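Local structure of aromatic-ring-hydroxylating dioxygenase beta subunit (Catenulispora acidiphila, 6VW4) at residues 74-79 with 102-107; 118-123 with 137-142. The protein is of unknown function, binds the aromatic acid S-DNPA in a pocket of its NTF2-like fold, and may have dioxygenase activity, though this is uncertain. One frame throughout, in Å; residues are numbered along the deposited sequence.

Contact 1 of 2, residues 74-79 with 102-107; sequences VQRRHM and TLVLTT. With SDN ([(3S)-9-hydroxy-1-methyl-10-oxo-4,10-dihydro-3H-benzo[g]isochromen-3-yl]acetic acid), chain C.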
ATOM      1  N   VAL A  74      13.630  18.834  -0.426  1.00 74.39           N
ATOM      2  CA  VAL A  74      13.259  17.506   0.045  1.00 62.56           C
ATOM      3  C   VAL A  74      11.845  17.163  -0.411  1.00 48.57           C
ATOM      4  O   VAL A  74      10.977  18.036  -0.480  1.00 49.18           O
ATOM      5  CB  VAL A  74      13.362  17.451   1.577  1.00 63.69           C
ATOM      6  CG1 VAL A  74      12.581  16.298   2.123  1.00 80.94           C
ATOM      7  CG2 VAL A  74      14.789  17.344   1.987  1.00 79.77           C
ATOM      8  N   GLN A  75      11.607  15.882  -0.721  1.00 53.89           N
ATOM      9  CA  GLN A  75      10.266  15.400  -1.071  1.00 40.75           C
ATOM     10  C   GLN A  75       9.912  14.192  -0.217  1.00 30.47           C
ATOM     11  O   GLN A  75      10.467  13.109  -0.402  1.00 39.17           O
ATOM     12  CB  GLN A  75      10.155  15.049  -2.556  1.00 36.98           C
ATOM     13  CG  GLN A  75       8.726  14.696  -3.005  1.00 46.23           C
ATOM     14  CD  GLN A  75       7.711  15.803  -2.708  1.00 45.74           C
ATOM     15  OE1 GLN A  75       7.787  16.889  -3.283  1.00 47.93           O
ATOM     16  NE2 GLN A  75       6.762  15.533  -1.804  1.00 35.93           N
ATOM     17  N   ARG A  76       8.984  14.374   0.690  1.00 32.75           N
ATOM     18  CA  ARG A  76       8.477  13.288   1.503  1.00 35.09           C
ATOM     19  C   ARG A  76       7.214  12.688   0.883  1.00 38.66           C
ATOM     20  O   ARG A  76       6.479  13.355   0.153  1.00 33.50           O
ATOM     21  CB  ARG A  76       8.123  13.768   2.895  1.00 39.87           C
ATOM     22  CG  ARG A  76       9.034  14.818   3.466  1.00 52.46           C
ATOM     23  CD  ARG A  76       9.462  14.429   4.881  1.00 62.69           C
ATOM     24  NE  ARG A  76       8.329  14.124   5.751  1.00 68.23           N
ATOM     25  CZ  ARG A  76       8.432  13.495   6.917  1.00 65.52           C
ATOM     26  NH1 ARG A  76       9.623  13.105   7.349  1.00 68.53           N
ATOM     27  NH2 ARG A  76       7.348  13.249   7.644  1.00 74.99           N
ATOM     28  N   ARG A  77       6.982  11.409   1.189  1.00 33.69           N
ATOM     29  CA  ARG A  77       5.820  10.643   0.767  1.00 35.62           C
ATOM     30  C   ARG A  77       5.384   9.786   1.940  1.00 34.87           C
ATOM     31  O   ARG A  77       6.228   9.202   2.616  1.00 34.75           O
ATOM     32  CB  ARG A  77       6.103   9.710  -0.408  1.00 32.12           C
ATOM     33  CG  ARG A  77       6.418  10.378  -1.721  1.00 35.22           C
ATOM     34  CD  ARG A  77       5.301  11.268  -2.197  1.00 42.46           C
ATOM     35  NE  ARG A  77       5.770  12.053  -3.318  1.00 40.62           N
ATOM     36  CZ  ARG A  77       5.147  13.115  -3.794  1.00 38.29           C
ATOM     37  NH1 ARG A  77       4.024  13.504  -3.244  1.00 39.02           N
ATOM     38  NH2 ARG A  77       5.658  13.782  -4.814  1.00 41.96           N
ATOM     39  N   HIS A  78       4.083   9.719   2.190  1.00 29.39           N
ATOM     40  CA  HIS A  78       3.515   8.866   3.221  1.00 29.55           C
ATOM     41  C   HIS A  78       2.678   7.809   2.537  1.00 32.36           C
ATOM     42  O   HIS A  78       1.667   8.143   1.903  1.00 34.17           O
ATOM     43  CB  HIS A  78       2.620   9.644   4.179  1.00 27.10           C
ATOM     44  CG  HIS A  78       3.366  10.611   5.016  1.00 35.26           C
ATOM     45  ND1 HIS A  78       3.808  11.817   4.530  1.00 38.45           N
ATOM     46  CD2 HIS A  78       3.771  10.545   6.305  1.00 40.96           C
ATOM     47  CE1 HIS A  78       4.470  12.449   5.483  1.00 39.41           C
ATOM     48  NE2 HIS A  78       4.443  11.707   6.575  1.00 42.37           N
ATOM     49  N   MET A  79       3.054   6.548   2.710  1.00 31.43           N
ATOM     50  CA  MET A  79       2.331   5.427   2.125  1.00 37.02           C
ATOM     51  C   MET A  79       1.537   4.696   3.181  1.00 34.34           C
ATOM     52  O   MET A  79       2.121   4.059   4.072  1.00 28.50           O
ATOM     53  CB  MET A  79       3.313   4.467   1.470  1.00 31.68           C
ATOM     54  CG  MET A  79       3.767   5.002   0.169  1.00 42.32           C
ATOM     55  SD  MET A  79       5.402   4.428  -0.262  1.00 53.77           S
ATOM     56  CE  MET A  79       5.601   5.492  -1.732  1.00 47.34           C
ATOM     57  N   THR A 102       1.634   3.291   8.365  1.00 31.82           N
ATOM     58  CA  THR A 102       2.269   4.296   7.535  1.00 36.03           C
ATOM     59  C   THR A 102       3.728   3.931   7.344  1.00 35.91           C
ATOM     60  O   THR A 102       4.384   3.481   8.284  1.00 35.24           O
ATOM     61  CB  THR A 102       2.200   5.707   8.143  1.00 36.35           C
ATOM     62  OG1 THR A 102       0.834   6.049   8.344  1.00 41.05           O
ATOM     63  CG2 THR A 102       2.802   6.706   7.157  1.00 38.43           C
ATOM     64  N   LEU A 103       4.215   4.124   6.123  1.00 33.41           N
ATOM     65  CA  LEU A 103       5.631   4.128   5.801  1.00 31.14           C
ATOM     66  C   LEU A 103       6.041   5.491   5.243  1.00 32.97           C
ATOM     67  O   LEU A 103       5.517   5.924   4.212  1.00 34.98           O
ATOM     68  CB  LEU A 103       5.942   3.035   4.781  1.00 32.07           C
ATOM     69  CG  LEU A 103       7.440   2.893   4.469  1.00 43.17           C
ATOM     70  CD1 LEU A 103       8.205   2.462   5.686  1.00 42.58           C
ATOM     71  CD2 LEU A 103       7.689   1.914   3.326  1.00 39.90           C
ATOM     72  N   VAL A 104       7.009   6.136   5.886  1.00 38.14           N
ATOM     73  CA  VAL A 104       7.519   7.435   5.455  1.00 32.33           C
ATOM     74  C   VAL A 104       8.703   7.260   4.517  1.00 31.08           C
ATOM     75  O   VAL A 104       9.632   6.501   4.786  1.00 35.09           O
ATOM     76  CB  VAL A 104       7.908   8.287   6.676  1.00 44.49           C
ATOM     77  CG1 VAL A 104       8.289   9.690   6.243  1.00 46.15           C
ATOM     78  CG2 VAL A 104       6.766   8.303   7.668  1.00 41.33           C
ATOM     79  N   LEU A 105       8.662   7.961   3.403  1.00 35.61           N
ATOM     80  CA  LEU A 105       9.772   8.036   2.464  1.00 29.09           C
ATOM     81  C   LEU A 105      10.243   9.478   2.341  1.00 40.85           C
ATOM     82  O   LEU A 105       9.431  10.411   2.330  1.00 37.60           O
ATOM     83  CB  LEU A 105       9.378   7.526   1.116  1.00 33.30           C
ATOM     84  CG  LEU A 105       9.061   6.040   1.149  1.00 51.39           C
ATOM     85  CD1 LEU A 105       8.532   5.705  -0.192  1.00 58.59           C
ATOM     86  CD2 LEU A 105      10.275   5.206   1.456  1.00 55.71           C
ATOM     87  N   THR A 106      11.560   9.662   2.271  1.00 35.46           N
ATOM     88  CA  THR A 106      12.146  10.996   2.118  1.00 41.01           C
ATOM     89  C   THR A 106      13.213  10.962   1.034  1.00 37.41           C
ATOM     90  O   THR A 106      14.217  10.251   1.147  1.00 31.20           O
ATOM     91  CB  THR A 106      12.756  11.509   3.420  1.00 42.36           C
ATOM     92  OG1 THR A 106      11.823  11.361   4.483  1.00 36.87           O
ATOM     93  CG2 THR A 106      13.107  13.004   3.299  1.00 48.41           C
ATOM     94  N   THR A 107      12.973  11.704  -0.019  1.00 35.53           N
ATOM     95  CA  THR A 107      13.867  11.780  -1.155  1.00 39.19           C
ATOM     96  C   THR A 107      14.650  13.083  -1.074  1.00 37.00           C
ATOM     97  O   THR A 107      14.064  14.172  -0.963  1.00 38.91           O
ATOM     98  CB  THR A 107      13.081  11.697  -2.466  1.00 45.45           C
ATOM     99  OG1 THR A 107      12.506  10.394  -2.560  1.00 49.48           O
ATOM    100  CG2 THR A 107      14.009  11.933  -3.669  1.00 42.60           C
TER
HETATM  101  O4  SDN C 201       0.305  13.239   8.891  1.00 64.73           O
HETATM  102  C11 SDN C 201       0.700  11.928   9.161  1.00 57.36           C
HETATM  103  C12 SDN C 201       1.974  11.628   9.643  1.00 58.35           C
HETATM  104  C13 SDN C 201       2.965  12.789   9.887  1.00 66.94           C
HETATM  105  O5  SDN C 201       2.638  13.908   9.666  1.00 70.41           O
HETATM  106  C14 SDN C 201       4.353  12.474  10.412  1.00 81.79           C
HETATM  107  C15 SDN C 201       5.346  13.631  10.681  1.00 89.40           C
HETATM  108  O3  SDN C 201       6.329  13.386  11.710  1.00 88.46           O
HETATM  109  C16 SDN C 201       5.206  15.025  10.053  1.00 82.42           C
HETATM  110  C10 SDN C 201      -0.177  10.889   8.897  1.00 67.24           C
HETATM  111  C9  SDN C 201       0.197   9.558   9.139  1.00 58.92           C
HETATM  112  C8  SDN C 201       1.458   9.259   9.632  1.00 60.13           C
HETATM  113  C7  SDN C 201       2.359  10.290   9.880  1.00 70.66           C
HETATM  114  C6  SDN C 201       3.785   9.945  10.422  1.00 72.91           C
HETATM  115  C5  SDN C 201       4.742  11.108  10.678  1.00 78.70           C
HETATM  116  C4  SDN C 201       6.076  10.815  11.203  1.00 86.00           C
HETATM  117  C3  SDN C 201       6.857  12.012  11.721  1.00 86.87           C
HETATM  118  C2  SDN C 201       7.996  12.012  10.717  1.00 87.75           C
HETATM  119  C1  SDN C 201       9.403  11.638  11.139  1.00 88.97           C
HETATM  120  O2  SDN C 201       9.621  11.267  12.315  1.00 87.12           O
HETATM  121  O1  SDN C 201      10.330  11.724  10.282  1.00 98.21           O
HETATM  122  O   HOH W   1      10.053  10.566  -1.690  1.00 37.14           O

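Contact 2 of 2, residues 118-123 with 137-142; sequences CPVRDV and RWVEHD. With SDN ([(3S)-9-hydroxy-1-methyl-10-oxo-4,10-dihydro-3H-benzo[g]isochromen-3-yl]acetic acid), chain C.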
ATOM      1  N   CYS A 118       5.212   3.351  10.963  1.00 40.53           N
ATOM      2  CA  CYS A 118       4.341   3.931  11.987  1.00 43.85           C
ATOM      3  C   CYS A 118       2.923   3.366  12.005  1.00 39.50           C
ATOM      4  O   CYS A 118       2.167   3.529  11.038  1.00 39.27           O
ATOM      5  CB  CYS A 118       4.207   5.443  11.796  1.00 40.08           C
ATOM      6  SG  CYS A 118       5.704   6.433  11.757  1.00 50.49           S
ATOM      7  N   PRO A 119       2.523   2.699  13.074  1.00 36.39           N
ATOM      8  CA  PRO A 119       1.100   2.390  13.245  1.00 35.94           C
ATOM      9  C   PRO A 119       0.368   3.659  13.654  1.00 39.85           C
ATOM     10  O   PRO A 119       0.882   4.479  14.421  1.00 41.67           O
ATOM     11  CB  PRO A 119       1.077   1.324  14.354  1.00 40.02           C
ATOM     12  CG  PRO A 119       2.384   1.383  15.008  1.00 39.56           C
ATOM     13  CD  PRO A 119       3.366   2.109  14.122  1.00 38.98           C
ATOM     14  N   VAL A 120      -0.816   3.845  13.087  1.00 29.74           N
ATOM     15  CA  VAL A 120      -1.570   5.080  13.256  1.00 31.54           C
ATOM     16  C   VAL A 120      -3.017   4.725  13.537  1.00 32.70           C
ATOM     17  O   VAL A 120      -3.576   3.812  12.914  1.00 33.67           O
ATOM     18  CB  VAL A 120      -1.483   5.986  12.016  1.00 36.54           C
ATOM     19  CG1 VAL A 120      -2.253   7.310  12.258  1.00 40.47           C
ATOM     20  CG2 VAL A 120      -0.059   6.264  11.660  1.00 39.10           C
ATOM     21  N   ARG A 121      -3.639   5.483  14.428  1.00 31.46           N
ATOM     22  CA  ARG A 121      -5.083   5.414  14.641  1.00 36.54           C
ATOM     23  C   ARG A 121      -5.733   6.755  14.310  1.00 39.77           C
ATOM     24  O   ARG A 121      -5.349   7.800  14.856  1.00 34.61           O
ATOM     25  CB  ARG A 121      -5.414   5.026  16.075  1.00 37.43           C
ATOM     26  CG  ARG A 121      -6.912   5.108  16.355  1.00 47.45           C
ATOM     27  CD  ARG A 121      -7.316   4.411  17.647  1.00 41.59           C
ATOM     28  NE  ARG A 121      -7.160   2.967  17.597  1.00 48.44           N
ATOM     29  CZ  ARG A 121      -7.253   2.154  18.645  1.00 56.07           C
ATOM     30  NH1 ARG A 121      -7.505   2.646  19.848  1.00 59.82           N
ATOM     31  NH2 ARG A 121      -7.092   0.845  18.484  1.00 64.26           N
ATOM     32  N   ASP A 122      -6.705   6.725  13.407  1.00 33.78           N
ATOM     33  CA  ASP A 122      -7.507   7.886  13.063  1.00 31.02           C
ATOM     34  C   ASP A 122      -8.908   7.693  13.630  1.00 36.89           C
ATOM     35  O   ASP A 122      -9.403   6.562  13.725  1.00 32.36           O
ATOM     36  CB  ASP A 122      -7.635   8.064  11.546  1.00 28.17           C
ATOM     37  CG  ASP A 122      -6.465   8.764  10.929  1.00 40.80           C
ATOM     38  OD1 ASP A 122      -5.568   9.211  11.687  1.00 41.96           O
ATOM     39  OD2 ASP A 122      -6.464   8.883   9.680  1.00 43.22           O
ATOM     40  N   VAL A 123      -9.559   8.802  13.981  1.00 34.95           N
ATOM     41  CA  VAL A 123     -11.000   8.820  14.241  1.00 26.02           C
ATOM     42  C   VAL A 123     -11.616   9.821  13.267  1.00 32.20           C
ATOM     43  O   VAL A 123     -11.180  10.981  13.199  1.00 30.51           O
ATOM     44  CB  VAL A 123     -11.332   9.188  15.689  1.00 33.60           C
ATOM     45  CG1 VAL A 123     -12.840   9.279  15.850  1.00 39.03           C
ATOM     46  CG2 VAL A 123     -10.742   8.134  16.676  1.00 30.53           C
ATOM     47  N   ARG A 137      -5.876  11.996  14.900  1.00 35.48           N
ATOM     48  CA  ARG A 137      -4.820  11.168  14.331  1.00 39.01           C
ATOM     49  C   ARG A 137      -3.735  10.978  15.388  1.00 45.05           C
ATOM     50  O   ARG A 137      -3.151  11.948  15.884  1.00 30.98           O
ATOM     51  CB  ARG A 137      -4.249  11.803  13.064  1.00 40.98           C
ATOM     52  CG  ARG A 137      -2.947  11.168  12.597  1.00 45.62           C
ATOM     53  CD  ARG A 137      -2.724  11.475  11.140  1.00 38.39           C
ATOM     54  NE  ARG A 137      -3.685  10.751  10.333  1.00 41.60           N
ATOM     55  CZ  ARG A 137      -3.877  10.971   9.040  1.00 45.08           C
ATOM     56  NH1 ARG A 137      -3.184  11.910   8.420  1.00 43.87           N
ATOM     57  NH2 ARG A 137      -4.790  10.279   8.372  1.00 42.87           N
ATOM     58  N   TRP A 138      -3.496   9.733  15.738  1.00 36.20           N
ATOM     59  CA  TRP A 138      -2.594   9.340  16.802  1.00 39.56           C
ATOM     60  C   TRP A 138      -1.503   8.456  16.187  1.00 38.36           C
ATOM     61  O   TRP A 138      -1.750   7.297  15.839  1.00 32.83           O
ATOM     62  CB  TRP A 138      -3.387   8.635  17.898  1.00 38.18           C
ATOM     63  CG  TRP A 138      -2.758   8.838  19.213  1.00 73.45           C
ATOM     64  CD1 TRP A 138      -1.870   8.000  19.838  1.00 80.88           C
ATOM     65  CD2 TRP A 138      -2.920   9.977  20.073  1.00 76.91           C
ATOM     66  NE1 TRP A 138      -1.482   8.544  21.044  1.00 93.75           N
ATOM     67  CE2 TRP A 138      -2.108   9.756  21.211  1.00 85.51           C
ATOM     68  CE3 TRP A 138      -3.678  11.156  19.997  1.00 69.60           C
ATOM     69  CZ2 TRP A 138      -2.030  10.676  22.265  1.00 76.44           C
ATOM     70  CZ3 TRP A 138      -3.603  12.066  21.049  1.00 81.87           C
ATOM     71  CH2 TRP A 138      -2.782  11.821  22.166  1.00 74.84           C
ATOM     72  N   VAL A 139      -0.306   9.013  16.028  1.00 41.34           N
ATOM     73  CA  VAL A 139       0.807   8.329  15.383  1.00 42.09           C
ATOM     74  C   VAL A 139       1.739   7.728  16.431  1.00 41.57           C
ATOM     75  O   VAL A 139       2.185   8.425  17.347  1.00 46.84           O
ATOM     76  CB  VAL A 139       1.590   9.279  14.462  1.00 43.21           C
ATOM     77  CG1 VAL A 139       2.671   8.481  13.714  1.00 52.85           C
ATOM     78  CG2 VAL A 139       0.673   9.949  13.488  1.00 42.06           C
ATOM     79  N   GLU A 140       2.063   6.445  16.270  1.00 45.37           N
ATOM     80  CA  GLU A 140       3.210   5.836  16.947  1.00 50.98           C
ATOM     81  C   GLU A 140       4.382   5.631  15.982  1.00 50.36           C
ATOM     82  O   GLU A 140       4.216   5.572  14.754  1.00 47.17           O
ATOM     83  CB  GLU A 140       2.849   4.494  17.575  1.00 48.03           C
ATOM     84  CG  GLU A 140       1.635   4.532  18.482  1.00 50.04           C
ATOM     85  CD  GLU A 140       1.905   5.132  19.847  1.00 70.69           C
ATOM     86  OE1 GLU A 140       0.921   5.309  20.600  1.00 79.80           O
ATOM     87  OE2 GLU A 140       3.087   5.427  20.173  1.00 77.02           O
ATOM     88  N   HIS A 141       5.581   5.548  16.542  1.00 46.93           N
ATOM     89  CA  HIS A 141       6.815   5.358  15.770  1.00 52.35           C
ATOM     90  C   HIS A 141       7.421   4.024  16.171  1.00 43.60           C
ATOM     91  O   HIS A 141       7.744   3.833  17.344  1.00 51.44           O
ATOM     92  CB  HIS A 141       7.832   6.465  16.030  1.00 56.80           C
ATOM     93  CG  HIS A 141       7.477   7.776  15.414  1.00 56.10           C
ATOM     94  ND1 HIS A 141       6.226   8.045  14.910  1.00 65.14           N
ATOM     95  CD2 HIS A 141       8.209   8.898  15.224  1.00 70.11           C
ATOM     96  CE1 HIS A 141       6.199   9.277  14.435  1.00 66.62           C
ATOM     97  NE2 HIS A 141       7.392   9.814  14.607  1.00 76.93           N
ATOM     98  N   ASP A 142       7.555   3.095  15.220  1.00 42.90           N
ATOM     99  CA  ASP A 142       8.090   1.782  15.578  1.00 48.37           C
ATOM    100  C   ASP A 142       9.512   1.900  16.146  1.00 56.36           C
ATOM    101  O   ASP A 142       9.864   1.188  17.096  1.00 42.84           O
ATOM    102  CB  ASP A 142       8.086   0.830  14.378  1.00 37.27           C
ATOM    103  CG  ASP A 142       6.732   0.121  14.161  1.00 51.24           C
ATOM    104  OD1 ASP A 142       5.892   0.069  15.083  1.00 41.27           O
ATOM    105  OD2 ASP A 142       6.527  -0.402  13.038  1.00 42.59           O
TER
HETATM  106  O4  SDN C 201       0.305  13.239   8.891  1.00 64.73           O
HETATM  107  C11 SDN C 201       0.700  11.928   9.161  1.00 57.36           C
HETATM  108  C12 SDN C 201       1.974  11.628   9.643  1.00 58.35           C
HETATM  109  C13 SDN C 201       2.965  12.789   9.887  1.00 66.94           C
HETATM  110  O5  SDN C 201       2.638  13.908   9.666  1.00 70.41           O
HETATM  111  C14 SDN C 201       4.353  12.474  10.412  1.00 81.79           C
HETATM  112  C15 SDN C 201       5.346  13.631  10.681  1.00 89.40           C
HETATM  113  O3  SDN C 201       6.329  13.386  11.710  1.00 88.46           O
HETATM  114  C16 SDN C 201       5.206  15.025  10.053  1.00 82.42           C
HETATM  115  C10 SDN C 201      -0.177  10.889   8.897  1.00 67.24           C
HETATM  116  C9  SDN C 201       0.197   9.558   9.139  1.00 58.92           C
HETATM  117  C8  SDN C 201       1.458   9.259   9.632  1.00 60.13           C
HETATM  118  C7  SDN C 201       2.359  10.290   9.880  1.00 70.66           C
HETATM  119  C6  SDN C 201       3.785   9.945  10.422  1.00 72.91           C
HETATM  120  C5  SDN C 201       4.742  11.108  10.678  1.00 78.70           C
HETATM  121  C4  SDN C 201       6.076  10.815  11.203  1.00 86.00           C
HETATM  122  C3  SDN C 201       6.857  12.012  11.721  1.00 86.87           C
HETATM  123  C2  SDN C 201       7.996  12.012  10.717  1.00 87.75           C
HETATM  124  C1  SDN C 201       9.403  11.638  11.139  1.00 88.97           C
HETATM  125  O2  SDN C 201       9.621  11.267  12.315  1.00 87.12           O
HETATM  126  O1  SDN C 201      10.330  11.724  10.282  1.00 98.21           O

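Contact 1 of 2, residues 74-79 with 102-107
The carbonyl oxygen of Gln75 is gripped twice: Thr107 N donates to Gln75 O at 2.9 Å, from above the carbonyl plane, and a water donates to the same oxygen while accepting a hydrogen bond from Thr107 OG1. Around it 75-79 and 102-107 run antiparallel, with Gln75-Thr107, Arg77-Leu105 and Met79-Leu103 as hydrogen-bonded pairs. The bond from Leu105 N to Arg77 O is 2.8 Å long and nearly straight, 171° at the hydrogen. On the face of Met79 and Leu105, the two side chains cross obliquely, and Met79 CE and SD both meet Leu105 CD1. Gln75 and Arg77 share this face: Gln75 NE2 lies 3.5 Å above the centre of the Arg77 guanidinium and donates to Arg76 O and to the backbone oxygen of Asp26, while Arg77 reaches out to a salt bridge with Asp142 of a neighbouring subunit. The other face carries Arg76, His78, Val104 and Thr106. Arg76 is bent at chi2 (-131°) and again at chi3, which carries its guanidinium back across Val104, whose CG1 covers one face off-centre, toward the rim. Its NH1 then makes a weak hydrogen bond, 3.3 Å, to the carboxylate O1 of the bound acid SDN, near the guanidinium plane. Next on this face, His78 NE2 comes within 3.8 Å of SDN C13, while Thr102 CG2 lies at the imidazole edge; ND1 is hydrogen-bonded to Asp26 on helix 8-26, which fixes the ring's rotation. Thr102 OG1 approaches the ligand at C8, 3.5 Å away. A hairpin of long antiparallel strands whose helix-facing side lines a ligand pocket is characteristic of the NTF2-like, SnoaL-type alpha+beta fold.

Contact 2 of 2, residues 118-123 with 137-142
Asp122 and Arg137 meet side-on in a two-pronged salt bridge, their planes only 19° apart: Arg137 NE gives its hydrogen to Asp122 OD1 at 2.8 Å and Arg137 NH2 to Asp122 OD2, each on a syn lone pair. Arg137 CG stands anti to the backbone N (chi1 167°) and the chain bends at chi3, laying the guanidinium alongside the carboxylate with one face under SDN C9. Gln18 adds a hydrogen bond to Asp122 OD2. Replacing Arg137 with an alanine would probably leave the buried Asp122 carboxylate without its counter-charge and open a gap beneath the ligand ring. Backbone bonds tie this antiparallel hairpin, part of the curved sheet of the NTF2-like fold: Trp138 N to Arg121 O, 2.8 Å, the reciprocal Arg121 N to Trp138 O, and Glu140 N to Pro119 O at 2.9 Å. Apolar contacts continue the pocket wall, Val120 CG2 lying 4.1 Å from Val139 CG1, side by side, both touching the ligand. Cys118 SG sits obliquely to the His141 ring, 4.2 Å from its centroid; His141 ND1 donates to Glu140 O from well above the carbonyl plane, a poorly directed bond, and NE2 lies 3.5 Å from SDN O2.

How the contacts relate
Contact 1 closes before contact 2 opens, so the two follow in series along the chain, their centres about 15 Å apart. Each pairs neighbouring strands of one mixed sheet, in the order 132-139, 111-126, 96-108, 75-86. The middle two, consecutive in the chain, join the contacts directly: Thr102 N and Cys118 O lie 2.7 Å apart, a probable hydrogen bond, and Thr102 OG1 packs on Val120 CG2. Both contacts touch SDN, which is also hydrogen-bonded to Tyr33, so the two hairpins supply adjoining parts of one pocket wall. Across the assembly, contact 1 of one subunit meets contact 2 of another through the Arg77 salt bridge.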